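Local coordinates for ankyrin repeat and SOCS box protein 11 (Homo sapiens, PDB 4UUC) that recognises substrates such as BIK, DIRAS2 and RPN1 for a cullin-5-RING E3 ubiquitin ligase, here represented by its ankyrin repeat domain, at residues A[15-21]-A[51-56]; A[36-42]-A[67-73]; A[166-172]-A[192-198]. All blocks are in the same frame, centred on the assembly; numbering follows the deposited sequence.

Contact 1 of 3, residues A[15-21]-A[51-56]; sequences GRLLALK and ACAKAL
Leu17 lays its two methyl carbons against the first turn of the helix that carries Ala51 and Cys52. CD2 meets Ala51 CB at 3.7 Å. CD1 rests on the backbone of the same residue, 3.6 Å from Ala51 C. The leucine holds CG anti to its backbone N (chi1 -175°), and this brings the branch across to the neighbouring helix. On the other segment, the thiol of Cys52 faces the start of helix 17-26. Its SG lies 3.7 Å from Leu17 CA and also touches the backbone of Gly15 and Arg16.

One turn further on, Leu20 takes over. Its CD2 sits 3.8 Å from Ala55 CB and also packs on Cys52 CB. Its CD1 meets Leu56 CD1 at 4.2 Å, where the two leucines cross at about a right angle. Lys21 skirts the contact, its NZ 4.3 Å from Ala55 CB. The interface is apolar, and the small side chains of Ala51, Cys52 and Ala55 let the two leucines come close.

Backbone features position this first shell. Gly15, with positive phi, is the C-prime residue of a Schellman motif that ends helix 7-14. Arg16 then takes the N-cap position of the next helix.

The segments of helices 17-26 and 50-58 run nearly parallel, 13° apart, with their axes 9.8 Å from each other. They are the second helices of ankyrin repeats 1 and 2. Leu20 and Leu56 reach inward to Leu8 on helix 7-14, while Cys52 touches Ala44 on helix 40-46.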
loop_
_atom_site.group_PDB
_atom_site.type_symbol
_atom_site.label_atom_id
_atom_site.label_comp_id
_atom_site.label_asym_id
_atom_site.label_seq_id
_atom_site.Cartn_x
_atom_site.Cartn_y
_atom_site.Cartn_z
ATOM N N GLY A 15 7.341 15.833 -14.125
ATOM C CA GLY A 15 8.559 15.940 -13.343
ATOM C C GLY A 15 9.515 16.953 -13.951
ATOM O O GLY A 15 10.736 16.778 -13.919
ATOM N N ARG A 16 8.952 18.010 -14.527
ATOM C CA ARG A 16 9.752 19.070 -15.132
ATOM C C ARG A 16 9.972 20.190 -14.119
ATOM O O ARG A 16 9.284 21.208 -14.142
ATOM C CB ARG A 16 9.076 19.604 -16.394
ATOM C CG ARG A 16 8.933 18.569 -17.499
ATOM C CD ARG A 16 9.639 18.996 -18.776
ATOM N NE ARG A 16 9.137 18.264 -19.936
ATOM C CZ ARG A 16 9.401 18.585 -21.200
ATOM N NH1 ARG A 16 10.171 19.627 -21.483
ATOM N NH2 ARG A 16 8.893 17.860 -22.185
ATOM N N LEU A 17 10.939 19.984 -13.230
ATOM C CA LEU A 17 11.183 20.888 -12.110
ATOM C C LEU A 17 11.422 22.347 -12.507
ATOM O O LEU A 17 10.871 23.255 -11.884
ATOM C CB LEU A 17 12.379 20.381 -11.298
ATOM C CG LEU A 17 12.694 21.163 -10.021
ATOM C CD1 LEU A 17 11.542 21.085 -9.029
ATOM C CD2 LEU A 17 13.968 20.656 -9.392
ATOM N N LEU A 18 12.249 22.584 -13.520
ATOM C CA LEU A 18 12.574 23.956 -13.896
ATOM C C LEU A 18 11.337 24.688 -14.424
ATOM O O LEU A 18 11.104 25.845 -14.070
ATOM C CB LEU A 18 13.702 23.983 -14.925
ATOM C CG LEU A 18 15.042 23.409 -14.438
ATOM C CD1 LEU A 18 16.121 23.687 -15.465
ATOM C CD2 LEU A 18 15.469 23.943 -13.069
ATOM N N ALA A 19 10.535 24.019 -15.248
ATOM C CA ALA A 19 9.284 24.615 -15.723
ATOM C C ALA A 19 8.328 24.875 -14.556
ATOM O O ALA A 19 7.708 25.937 -14.472
ATOM C CB ALA A 19 8.626 23.720 -16.756
ATOM N N LEU A 20 8.217 23.905 -13.655
ATOM C CA LEU A 20 7.351 24.044 -12.491
ATOM C C LEU A 20 7.747 25.253 -11.640
ATOM O O LEU A 20 6.901 26.073 -11.280
ATOM C CB LEU A 20 7.390 22.769 -11.648
ATOM C CG LEU A 20 6.512 22.792 -10.401
ATOM C CD1 LEU A 20 5.418 21.740 -10.497
ATOM C CD2 LEU A 20 7.357 22.599 -9.156
ATOM N N LYS A 21 9.032 25.366 -11.323
ATOM C CA LYS A 21 9.514 26.466 -10.496
ATOM C C LYS A 21 9.371 27.803 -11.221
ATOM O O LYS A 21 9.124 28.829 -10.590
ATOM C CB LYS A 21 10.968 26.232 -10.089
ATOM C CG LYS A 21 11.136 25.071 -9.119
ATOM C CD LYS A 21 12.598 24.815 -8.786
ATOM C CE LYS A 21 13.134 25.820 -7.783
ATOM N NZ LYS A 21 12.576 25.596 -6.422
ATOM N N ALA A 51 11.223 16.440 -6.050
ATOM C CA ALA A 51 11.676 17.827 -6.102
ATOM C C ALA A 51 10.505 18.750 -6.434
ATOM O O ALA A 51 10.346 19.811 -5.823
ATOM C CB ALA A 51 12.803 17.993 -7.120
ATOM N N CYS A 52 9.672 18.331 -7.382
ATOM C CA CYS A 52 8.472 19.086 -7.722
ATOM C C CYS A 52 7.513 19.135 -6.533
ATOM O O CYS A 52 6.955 20.186 -6.220
ATOM C CB CYS A 52 7.770 18.477 -8.942
ATOM S SG CYS A 52 8.638 18.717 -10.506
ATOM N N ALA A 53 7.324 17.996 -5.872
ATOM C CA ALA A 53 6.452 17.935 -4.704
ATOM C C ALA A 53 6.920 18.916 -3.627
ATOM O O ALA A 53 6.116 19.672 -3.085
ATOM C CB ALA A 53 6.396 16.517 -4.149
ATOM N N LYS A 54 8.220 18.927 -3.342
ATOM C CA LYS A 54 8.748 19.783 -2.280
ATOM C C LYS A 54 8.608 21.258 -2.634
ATOM O O LYS A 54 8.283 22.072 -1.772
ATOM C CB LYS A 54 10.216 19.466 -1.985
ATOM C CG LYS A 54 10.747 20.215 -0.767
ATOM C CD LYS A 54 12.171 19.824 -0.424
ATOM C CE LYS A 54 12.630 20.511 0.855
ATOM N NZ LYS A 54 14.029 20.162 1.215
ATOM N N ALA A 55 8.852 21.597 -3.897
ATOM C CA ALA A 55 8.720 22.976 -4.354
ATOM C C ALA A 55 7.278 23.455 -4.192
ATOM O O ALA A 55 7.029 24.600 -3.814
ATOM C CB ALA A 55 9.166 23.101 -5.802
ATOM N N LEU A 56 6.327 22.570 -4.476
ATOM C CA LEU A 56 4.917 22.893 -4.315
ATOM C C LEU A 56 4.575 23.061 -2.831
ATOM O O LEU A 56 3.865 23.995 -2.451
ATOM C CB LEU A 56 4.043 21.809 -4.951
ATOM C CG LEU A 56 4.062 21.762 -6.484
ATOM C CD1 LEU A 56 3.522 20.435 -6.997
ATOM C CD2 LEU A 56 3.262 22.915 -7.068
#

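Contact 2 of 3, residues A[36-42]-A[67-73]; sequences NRVSSLH and TVHGATP
Asn36 O accepts the backbone N of Val68 at 3.0 Å, in a nearly straight bond of 170°. The N-H comes from above the carbonyl plane, not along a lone pair. Val68 also brings its CG2 over the same peptide, 3.4 Å from Asn36 O, and Arg37 CG packs on that methyl.

The second anchor is His42. The rotation of its ring is fixed from within its own segment. Ser39 N donates to His42 ND1 at 3.1 Å in the ring plane, and His42 N donates back to Ser39 OG, forming a capping box at the start of helix 40-46. The main partner of His42 NE2 is Gly65 O, and Ala71 O receives only a weak bond from it.

Over the centre of one ring face stands Thr67 CG2, 3.6 Å from the centroid and 11° off the normal, a CH-pi contact. With CG2 anti to the carbonyl carbon, Thr67 has its methyl on the histidine and its hydroxyl (chi1 72°) turned to its own turn. There OG1 accepts Ala71 N at 3.1 Å and, weakly, His69 N. Pro73 CD lies 3.5 Å from His42 NE2. Leu41 CD2 meets Pro73 CG at 3.8 Å, the side chains crossing at about a right angle.

Thr67 to Gly70 make a type I beta turn, and Thr72 caps the next helix. The pairing joins the starts of repeats 2 and 3. It is characteristic of the ankyrin fold, where the Thr-Pro-Leu-His motif or a variant, here Ser-Ser-Leu-His, begins the first helix and the histidine ties successive hairpin loops together.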
loop_
_atom_site.group_PDB
_atom_site.type_symbol
_atom_site.label_atom_id
_atom_site.label_comp_id
_atom_site.label_asym_id
_atom_site.label_seq_id
_atom_site.Cartn_x
_atom_site.Cartn_y
_atom_site.Cartn_z
ATOM N N ASN A 36 -12.102 17.105 -10.588
ATOM C CA ASN A 36 -11.953 15.951 -9.704
ATOM C C ASN A 36 -11.138 16.301 -8.459
ATOM O O ASN A 36 -10.711 15.415 -7.716
ATOM C CB ASN A 36 -11.298 14.782 -10.448
ATOM C CG ASN A 36 -12.221 14.150 -11.476
ATOM O OD1 ASN A 36 -13.444 14.193 -11.343
ATOM N ND2 ASN A 36 -11.635 13.553 -12.506
ATOM N N ARG A 37 -10.929 17.598 -8.245
ATOM C CA ARG A 37 -10.211 18.116 -7.081
ATOM C C ARG A 37 -8.773 17.586 -7.012
ATOM O O ARG A 37 -8.242 17.335 -5.931
ATOM C CB ARG A 37 -10.962 17.781 -5.790
ATOM C CG ARG A 37 -12.342 18.411 -5.722
ATOM C CD ARG A 37 -12.899 18.409 -4.310
ATOM N NE ARG A 37 -14.214 19.042 -4.255
ATOM C CZ ARG A 37 -14.416 20.356 -4.288
ATOM N NH1 ARG A 37 -13.389 21.192 -4.375
ATOM N NH2 ARG A 37 -15.651 20.839 -4.235
ATOM N N VAL A 38 -8.157 17.436 -8.179
ATOM C CA VAL A 38 -6.753 17.046 -8.273
ATOM C C VAL A 38 -5.869 18.288 -8.341
ATOM O O VAL A 38 -6.051 19.141 -9.214
ATOM C CB VAL A 38 -6.494 16.162 -9.511
ATOM C CG1 VAL A 38 -5.021 15.766 -9.597
ATOM C CG2 VAL A 38 -7.382 14.921 -9.474
ATOM N N SER A 39 -4.920 18.379 -7.414
ATOM C CA SER A 39 -3.956 19.474 -7.375
ATOM C C SER A 39 -2.662 19.087 -8.094
ATOM O O SER A 39 -2.442 17.920 -8.410
ATOM C CB SER A 39 -3.639 19.858 -5.931
ATOM O OG SER A 39 -2.787 18.894 -5.324
ATOM N N SER A 40 -1.804 20.069 -8.333
ATOM C CA SER A 40 -0.493 19.803 -8.920
ATOM C C SER A 40 0.330 18.883 -8.018
ATOM O O SER A 40 1.091 18.042 -8.504
ATOM C CB SER A 40 0.251 21.111 -9.169
ATOM O OG SER A 40 -0.401 21.868 -10.178
ATOM N N LEU A 41 0.169 19.030 -6.706
ATOM C CA LEU A 41 0.875 18.163 -5.761
ATOM C C LEU A 41 0.449 16.707 -5.931
ATOM O O LEU A 41 1.289 15.806 -5.899
ATOM C CB LEU A 41 0.636 18.613 -4.319
ATOM C CG LEU A 41 1.332 17.764 -3.248
ATOM C CD1 LEU A 41 2.849 17.776 -3.436
ATOM C CD2 LEU A 41 0.964 18.241 -1.854
ATOM N N HIS A 42 -0.853 16.477 -6.106
ATOM C CA HIS A 42 -1.355 15.132 -6.390
ATOM C C HIS A 42 -0.619 14.533 -7.588
ATOM O O HIS A 42 -0.182 13.382 -7.541
ATOM C CB HIS A 42 -2.864 15.138 -6.670
ATOM C CG HIS A 42 -3.718 15.207 -5.442
ATOM N ND1 HIS A 42 -4.560 16.268 -5.183
ATOM C CD2 HIS A 42 -3.882 14.341 -4.414
ATOM C CE1 HIS A 42 -5.197 16.058 -4.045
ATOM N NE2 HIS A 42 -4.805 14.895 -3.557
ATOM N N THR A 67 -8.868 14.181 -3.256
ATOM C CA THR A 67 -9.560 14.197 -4.542
ATOM C C THR A 67 -10.984 13.670 -4.380
ATOM O O THR A 67 -11.342 13.143 -3.327
ATOM C CB THR A 67 -8.844 13.339 -5.598
ATOM O OG1 THR A 67 -9.016 11.952 -5.283
ATOM C CG2 THR A 67 -7.353 13.676 -5.670
ATOM N N VAL A 68 -11.784 13.801 -5.433
ATOM C CA VAL A 68 -13.161 13.316 -5.414
ATOM C C VAL A 68 -13.213 11.818 -5.124
ATOM O O VAL A 68 -14.179 11.325 -4.543
ATOM C CB VAL A 68 -13.876 13.605 -6.755
ATOM C CG1 VAL A 68 -15.237 12.913 -6.819
ATOM C CG2 VAL A 68 -14.039 15.105 -6.952
ATOM N N HIS A 69 -12.167 11.100 -5.523
ATOM C CA HIS A 69 -12.115 9.651 -5.350
ATOM C C HIS A 69 -11.411 9.225 -4.055
ATOM O O HIS A 69 -11.192 8.036 -3.827
ATOM C CB HIS A 69 -11.422 9.014 -6.554
ATOM C CG HIS A 69 -12.168 9.197 -7.840
ATOM N ND1 HIS A 69 -11.534 9.362 -9.052
ATOM C CD2 HIS A 69 -13.497 9.242 -8.100
ATOM C CE1 HIS A 69 -12.440 9.500 -10.004
ATOM N NE2 HIS A 69 -13.638 9.431 -9.453
ATOM N N GLY A 70 -11.064 10.196 -3.212
ATOM C CA GLY A 70 -10.538 9.911 -1.885
ATOM C C GLY A 70 -9.033 9.722 -1.842
ATOM O O GLY A 70 -8.501 9.134 -0.895
ATOM N N ALA A 71 -8.343 10.229 -2.855
ATOM C CA ALA A 71 -6.890 10.105 -2.925
ATOM C C ALA A 71 -6.208 11.319 -2.303
ATOM O O ALA A 71 -6.604 12.462 -2.542
ATOM C CB ALA A 71 -6.442 9.926 -4.367
ATOM N N THR A 72 -5.187 11.049 -1.497
ATOM C CA THR A 72 -4.320 12.076 -0.937
ATOM C C THR A 72 -2.975 12.049 -1.662
ATOM O O THR A 72 -2.674 11.086 -2.373
ATOM C CB THR A 72 -4.092 11.863 0.566
ATOM O OG1 THR A 72 -3.521 10.566 0.778
ATOM C CG2 THR A 72 -5.409 11.967 1.334
ATOM N N PRO A 73 -2.162 13.105 -1.495
ATOM C CA PRO A 73 -0.815 13.058 -2.078
ATOM C C PRO A 73 -0.029 11.841 -1.595
ATOM O O PRO A 73 0.709 11.246 -2.380
ATOM C CB PRO A 73 -0.177 14.362 -1.597
ATOM C CG PRO A 73 -1.350 15.300 -1.416
ATOM C CD PRO A 73 -2.485 14.438 -0.948
#

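Contact 3 of 3, residues A[166-172]-A[192-198]; sequences WLDTPLH and NLKRRNA
Leu171 CD2 packs 3.8 Å from Leu193 CG, and the two side chains cross obliquely beside Leu186 of helix 180-188. Leu171 belongs to the Thr-Pro-Leu-His motif that opens the first helix of ankyrin repeat 6. Next to it, Asn197 CB stands over the face of the His172 ring, a CH-pi contact 3.9 Å from the centroid. The ring is oriented by a capping box: Thr169 N donates to His172 ND1 at 3.2 Å, and His172 N donates to Thr169 OG1. With an alanine here instead of the histidine, Thr169 N would probably lose its side-chain acceptor and a gap would open beneath Asn197 CB.

Further out, Thr169 CG2 lies over the Arg195 guanidinium, 3.5 Å from NE, while Leu167 CD2 meets its edge. The arginine reaches there through a bend at chi3 (-71°). Water 1 joins Arg195 NH2 to Leu167 O and Arg196 O. Asp168 OD2 is engaged elsewhere, by Tyr140 and Arg176. Its other oxygen faces the second segment: Asn197 ND2 donates to Asp168 OD1 at 2.9 Å, nearly straight at 166° and within the amide plane.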
loop_
_atom_site.group_PDB
_atom_site.type_symbol
_atom_site.label_atom_id
_atom_site.label_comp_id
_atom_site.label_asym_id
_atom_site.label_seq_id
_atom_site.Cartn_x
_atom_site.Cartn_y
_atom_site.Cartn_z
ATOM N N TRP A 166 -11.666 -10.255 7.201
ATOM C CA TRP A 166 -12.609 -10.934 8.092
ATOM C C TRP A 166 -12.177 -12.397 8.290
ATOM O O TRP A 166 -11.173 -12.640 8.955
ATOM C CB TRP A 166 -14.055 -10.825 7.584
ATOM C CG TRP A 166 -15.050 -11.273 8.642
ATOM C CD1 TRP A 166 -15.055 -10.914 9.960
ATOM C CD2 TRP A 166 -16.151 -12.179 8.474
ATOM N NE1 TRP A 166 -16.087 -11.533 10.619
ATOM C CE2 TRP A 166 -16.776 -12.313 9.731
ATOM C CE3 TRP A 166 -16.669 -12.885 7.383
ATOM C CZ2 TRP A 166 -17.890 -13.125 9.928
ATOM C CZ3 TRP A 166 -17.777 -13.691 7.582
ATOM C CH2 TRP A 166 -18.373 -13.806 8.845
ATOM N N LEU A 167 -12.903 -13.364 7.729
ATOM C CA LEU A 167 -12.585 -14.779 7.967
ATOM C C LEU A 167 -11.562 -15.356 6.981
ATOM O O LEU A 167 -11.093 -16.484 7.160
ATOM C CB LEU A 167 -13.855 -15.629 7.918
ATOM C CG LEU A 167 -14.811 -15.547 9.114
ATOM C CD1 LEU A 167 -15.954 -16.524 8.909
ATOM C CD2 LEU A 167 -14.118 -15.810 10.442
ATOM N N ASP A 168 -11.230 -14.599 5.942
ATOM C CA ASP A 168 -10.212 -15.020 4.982
ATOM C C ASP A 168 -8.840 -14.619 5.528
ATOM O O ASP A 168 -8.493 -13.438 5.560
ATOM C CB ASP A 168 -10.471 -14.387 3.609
ATOM C CG ASP A 168 -10.069 -15.294 2.452
ATOM O OD1 ASP A 168 -10.474 -16.474 2.434
ATOM O OD2 ASP A 168 -9.358 -14.817 1.547
ATOM N N THR A 169 -8.075 -15.599 5.996
ATOM C CA THR A 169 -6.765 -15.328 6.569
ATOM C C THR A 169 -5.751 -15.082 5.448
ATOM O O THR A 169 -6.013 -15.409 4.293
ATOM C CB THR A 169 -6.270 -16.492 7.461
ATOM O OG1 THR A 169 -5.883 -17.602 6.642
ATOM C CG2 THR A 169 -7.353 -16.936 8.444
ATOM N N PRO A 170 -4.594 -14.490 5.785
ATOM C CA PRO A 170 -3.510 -14.347 4.807
ATOM C C PRO A 170 -3.127 -15.674 4.158
ATOM O O PRO A 170 -2.758 -15.692 2.982
ATOM C CB PRO A 170 -2.363 -13.785 5.648
ATOM C CG PRO A 170 -3.045 -13.017 6.718
ATOM C CD PRO A 170 -4.266 -13.826 7.058
ATOM N N LEU A 171 -3.223 -16.769 4.907
ATOM C CA LEU A 171 -2.903 -18.082 4.360
ATOM C C LEU A 171 -3.931 -18.497 3.304
ATOM O O LEU A 171 -3.573 -19.100 2.295
ATOM C CB LEU A 171 -2.833 -19.133 5.471
ATOM C CG LEU A 171 -2.336 -20.518 5.046
ATOM C CD1 LEU A 171 -0.843 -20.494 4.710
ATOM C CD2 LEU A 171 -2.626 -21.545 6.123
ATOM N N HIS A 172 -5.205 -18.177 3.532
ATOM C CA HIS A 172 -6.235 -18.445 2.531
ATOM C C HIS A 172 -5.927 -17.700 1.241
ATOM O O HIS A 172 -6.033 -18.260 0.151
ATOM C CB HIS A 172 -7.627 -18.044 3.032
ATOM C CG HIS A 172 -8.217 -18.997 4.022
ATOM N ND1 HIS A 172 -8.370 -18.685 5.355
ATOM C CD2 HIS A 172 -8.698 -20.254 3.873
ATOM C CE1 HIS A 172 -8.912 -19.710 5.987
ATOM N NE2 HIS A 172 -9.121 -20.675 5.111
ATOM N N ASN A 192 -2.578 -20.761 11.235
ATOM C CA ASN A 192 -3.460 -21.896 11.477
ATOM C C ASN A 192 -3.883 -22.535 10.159
ATOM O O ASN A 192 -4.705 -21.981 9.429
ATOM C CB ASN A 192 -4.687 -21.443 12.275
ATOM C CG ASN A 192 -5.546 -22.604 12.743
ATOM O OD1 ASN A 192 -5.720 -23.597 12.037
ATOM N ND2 ASN A 192 -6.093 -22.479 13.945
ATOM N N LEU A 193 -3.329 -23.704 9.856
ATOM C CA LEU A 193 -3.569 -24.342 8.562
ATOM C C LEU A 193 -4.932 -25.019 8.466
ATOM O O LEU A 193 -5.359 -25.401 7.378
ATOM C CB LEU A 193 -2.470 -25.372 8.266
ATOM C CG LEU A 193 -1.269 -24.854 7.463
ATOM C CD1 LEU A 193 -0.454 -23.860 8.279
ATOM C CD2 LEU A 193 -0.393 -26.001 6.976
ATOM N N LYS A 194 -5.619 -25.163 9.595
ATOM C CA LYS A 194 -6.868 -25.919 9.625
ATOM C C LYS A 194 -8.116 -25.035 9.532
ATOM O O LYS A 194 -9.147 -25.475 9.019
ATOM C CB LYS A 194 -6.927 -26.769 10.899
ATOM C CG LYS A 194 -5.819 -27.817 11.000
ATOM C CD LYS A 194 -6.005 -28.948 9.995
ATOM C CE LYS A 194 -4.818 -29.909 9.994
ATOM N NZ LYS A 194 -4.688 -30.687 11.259
ATOM N N ARG A 195 -8.037 -23.793 10.002
ATOM C CA ARG A 195 -9.252 -22.991 10.138
ATOM C C ARG A 195 -9.876 -22.652 8.785
ATOM O O ARG A 195 -9.182 -22.463 7.780
ATOM C CB ARG A 195 -8.977 -21.709 10.927
ATOM C CG ARG A 195 -7.973 -20.773 10.310
ATOM C CD ARG A 195 -7.882 -19.495 11.126
ATOM N NE ARG A 195 -9.076 -18.669 10.973
ATOM C CZ ARG A 195 -9.277 -17.514 11.599
ATOM N NH1 ARG A 195 -8.366 -17.040 12.441
ATOM N NH2 ARG A 195 -10.395 -16.834 11.386
ATOM N N ARG A 196 -11.203 -22.592 8.779
ATOM C CA ARG A 196 -11.972 -22.395 7.559
ATOM C C ARG A 196 -12.469 -20.961 7.448
ATOM O O ARG A 196 -12.663 -20.284 8.461
ATOM C CB ARG A 196 -13.145 -23.378 7.520
ATOM C CG ARG A 196 -12.705 -24.823 7.705
ATOM C CD ARG A 196 -13.848 -25.814 7.554
ATOM N NE ARG A 196 -13.341 -27.180 7.442
ATOM C CZ ARG A 196 -12.919 -27.740 6.309
ATOM N NH1 ARG A 196 -12.946 -27.058 5.171
ATOM N NH2 ARG A 196 -12.469 -28.987 6.312
ATOM N N ASN A 197 -12.669 -20.508 6.211
ATOM C CA ASN A 197 -13.124 -19.147 5.948
ATOM C C ASN A 197 -14.641 -19.072 5.771
ATOM O O ASN A 197 -15.359 -20.011 6.112
ATOM C CB ASN A 197 -12.403 -18.577 4.715
ATOM C CG ASN A 197 -12.797 -19.264 3.407
ATOM O OD1 ASN A 197 -13.661 -20.139 3.369
ATOM N ND2 ASN A 197 -12.149 -18.854 2.321
ATOM N N ALA A 198 -15.122 -17.959 5.225
ATOM C CA ALA A 198 -16.558 -17.709 5.113
ATOM C C ALA A 198 -17.248 -18.653 4.127
ATOM O O ALA A 198 -18.467 -18.820 4.169
ATOM C CB ALA A 198 -16.801 -16.263 4.707
HETATM O O HOH W 1 -11.205 -18.268 9.216
HETATM O O HOH W 2 -5.600 -19.971 8.133
#

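Overall arrangement
All three contacts lie in the ankyrin repeat domain, along one row of stacked helix pairs. Contacts 1 and 2 are neighbours, with centres about 17 Å apart. They touch directly: Leu56 CD1 of contact 1 lies 3.6 Å from Leu41 N of contact 2. Their segments alternate along the chain. Repeat 2 supplies 51-56 to contact 1 and 36-42 to contact 2. Contact 3 stands apart on the opposite side of the chain's centre. Its centre is about 47 Å from that of contact 1 and about 36 Å from that of contact 2. Contacts 2 and 3 each contain a capping box closed by a histidine, whereas contact 1 joins two second helices.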